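Serine racemase (Enterococcus faecalis, PDB 4ECL) belongs to the alanine racemase family, and this cytoplasmic part pairs an N-terminal TIM-barrel-type domain with a C-terminal domain rich in beta strands. Local coordinates at residues 64-69 / 89-94. Numbering follows the deposited sequence.
Sequences ATIDEG and PSRAKE
One guanidinium, that of R91, holds two carboxylates at once: D67 across the contact and E94 three residues further on, in the first turn of helix 92-97, which R91 precedes as N-cap. The two grips differ. Toward D67 the group works end-on, NH1 and NH2 converging on OD1, and NH1 makes a weak further bond to D67 OD2. NH1, 2.9 Å from D67 OD1, approaches on the syn side, somewhat out of the carboxylate plane, and NH2, at 3.1 Å from D67 OD1, from well above the same face; the two flat groups are turned 46° from each other. Toward E94 the grip is side-on, with one oxygen for each nitrogen: NE reaches E94 OE1 at 2.6 Å and NH2 reaches E94 OE2 at 2.9 Å, both nearly straight. The R91 chain bends at chi3 (75°), which turns NE and NH2 toward E94. With acceptor oxygens of two carboxylates in its plane, at two edges, the guanidinium probably has little freedom to rotate, and its charge probably eases the repulsion between D67 and E94. The I66 CG2 methyl sits over one face, offset toward the rim, 3.5 Å from R91 NH1, while CD1 reaches E94 CB at 4.0 Å. The network thus ties the first turns of helices 66-74 and 92-97, which follow the adjacent parallel strands 60-63 and 80-83 of the barrel; I70 also packs on R91 and E94, and D5 of the second subunit touches R91.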
loop_
_atom_site.group_PDB
_atom_site.type_symbol
_atom_site.label_atom_id
_atom_site.label_comp_id
_atom_site.label_asym_id
_atom_site.label_seq_id
_atom_site.Cartn_x
_atom_site.Cartn_y
_atom_site.Cartn_z
ATOM N N ALA A 64 -5.944 -3.384 -15.030
ATOM C CA ALA A 64 -4.743 -4.218 -15.116
ATOM C C ALA A 64 -5.057 -5.706 -15.172
ATOM O O ALA A 64 -4.304 -6.483 -15.763
ATOM C CB ALA A 64 -3.799 -3.933 -13.945
ATOM N N THR A 65 -6.143 -6.114 -14.520
ATOM C CA THR A 65 -6.412 -7.534 -14.330
ATOM C C THR A 65 -7.877 -7.855 -14.540
ATOM O O THR A 65 -8.723 -6.977 -14.437
ATOM C CB THR A 65 -6.054 -7.996 -12.902
ATOM O OG1 THR A 65 -7.038 -7.502 -11.986
ATOM C CG2 THR A 65 -4.662 -7.501 -12.487
ATOM N N ILE A 66 -8.172 -9.121 -14.827
ATOM C CA ILE A 66 -9.548 -9.575 -14.993
ATOM C C ILE A 66 -10.386 -9.357 -13.724
ATOM O O ILE A 66 -11.585 -9.086 -13.804
ATOM C CB ILE A 66 -9.617 -11.063 -15.405
ATOM C CG1 ILE A 66 -11.060 -11.459 -15.729
ATOM C CG2 ILE A 66 -9.032 -11.966 -14.302
ATOM C CD1 ILE A 66 -11.193 -12.832 -16.348
ATOM N N ASP A 67 -9.760 -9.462 -12.554
ATOM C CA ASP A 67 -10.499 -9.265 -11.300
ATOM C C ASP A 67 -10.950 -7.814 -11.116
ATOM O O ASP A 67 -12.029 -7.549 -10.582
ATOM C CB ASP A 67 -9.688 -9.762 -10.111
ATOM C CG ASP A 67 -9.329 -11.228 -10.245
ATOM O OD1 ASP A 67 -10.175 -12.076 -9.900
ATOM O OD2 ASP A 67 -8.221 -11.522 -10.738
ATOM N N GLU A 68 -10.128 -6.877 -11.562
ATOM C CA GLU A 68 -10.565 -5.489 -11.640
ATOM C C GLU A 68 -11.724 -5.336 -12.615
ATOM O O GLU A 68 -12.707 -4.672 -12.308
ATOM C CB GLU A 68 -9.406 -4.587 -12.036
ATOM C CG GLU A 68 -8.411 -4.416 -10.909
ATOM C CD GLU A 68 -7.223 -3.594 -11.326
ATOM O OE1 GLU A 68 -7.019 -3.450 -12.545
ATOM O OE2 GLU A 68 -6.498 -3.093 -10.443
ATOM N N GLY A 69 -11.610 -5.964 -13.781
ATOM C CA GLY A 69 -12.662 -5.909 -14.787
ATOM C C GLY A 69 -13.994 -6.473 -14.309
ATOM O O GLY A 69 -15.054 -5.879 -14.528
ATOM N N PRO A 89 -5.703 -18.211 -19.286
ATOM C CA PRO A 89 -6.696 -18.738 -20.225
ATOM C C PRO A 89 -7.725 -19.629 -19.539
ATOM O O PRO A 89 -8.801 -19.867 -20.089
ATOM C CB PRO A 89 -5.846 -19.551 -21.206
ATOM C CG PRO A 89 -4.521 -18.859 -21.192
ATOM C CD PRO A 89 -4.327 -18.469 -19.741
ATOM N N SER A 90 -7.404 -20.100 -18.339
ATOM C CA SER A 90 -8.317 -20.952 -17.593
ATOM C C SER A 90 -9.534 -20.164 -17.148
ATOM O O SER A 90 -10.518 -20.737 -16.682
ATOM C CB SER A 90 -7.620 -21.569 -16.376
ATOM O OG SER A 90 -7.270 -20.579 -15.423
ATOM N N ARG A 91 -9.466 -18.845 -17.283
ATOM C CA ARG A 91 -10.588 -17.999 -16.898
ATOM C C ARG A 91 -11.256 -17.413 -18.134
ATOM O O ARG A 91 -11.903 -16.373 -18.066
ATOM C CB ARG A 91 -10.136 -16.898 -15.926
ATOM C CG ARG A 91 -9.601 -17.438 -14.593
ATOM C CD ARG A 91 -9.261 -16.321 -13.595
ATOM N NE ARG A 91 -10.457 -15.719 -13.009
ATOM C CZ ARG A 91 -10.443 -14.734 -12.116
ATOM N NH1 ARG A 91 -9.292 -14.229 -11.694
ATOM N NH2 ARG A 91 -11.583 -14.253 -11.644
ATOM N N ALA A 92 -11.102 -18.095 -19.266
ATOM C CA ALA A 92 -11.659 -17.610 -20.526
ATOM C C ALA A 92 -13.179 -17.528 -20.474
ATOM O O ALA A 92 -13.788 -16.734 -21.187
ATOM C CB ALA A 92 -11.222 -18.488 -21.683
ATOM N N LYS A 93 -13.782 -18.362 -19.631
ATOM C CA LYS A 93 -15.228 -18.368 -19.463
ATOM C C LYS A 93 -15.712 -17.060 -18.830
ATOM O O LYS A 93 -16.743 -16.510 -19.219
ATOM C CB LYS A 93 -15.647 -19.569 -18.619
ATOM C CG LYS A 93 -17.128 -19.637 -18.330
ATOM C CD LYS A 93 -17.482 -20.923 -17.605
ATOM C CE LYS A 93 -18.883 -20.847 -17.014
ATOM N NZ LYS A 93 -19.897 -20.411 -18.017
ATOM N N GLU A 94 -14.957 -16.561 -17.860
ATOM C CA GLU A 94 -15.294 -15.305 -17.200
ATOM C C GLU A 94 -15.102 -14.117 -18.135
ATOM O O GLU A 94 -15.873 -13.158 -18.091
ATOM C CB GLU A 94 -14.455 -15.118 -15.935
ATOM C CG GLU A 94 -14.807 -16.076 -14.818
ATOM C CD GLU A 94 -13.824 -16.005 -13.665
ATOM O OE1 GLU A 94 -12.766 -16.664 -13.753
ATOM O OE2 GLU A 94 -14.106 -15.295 -12.673
#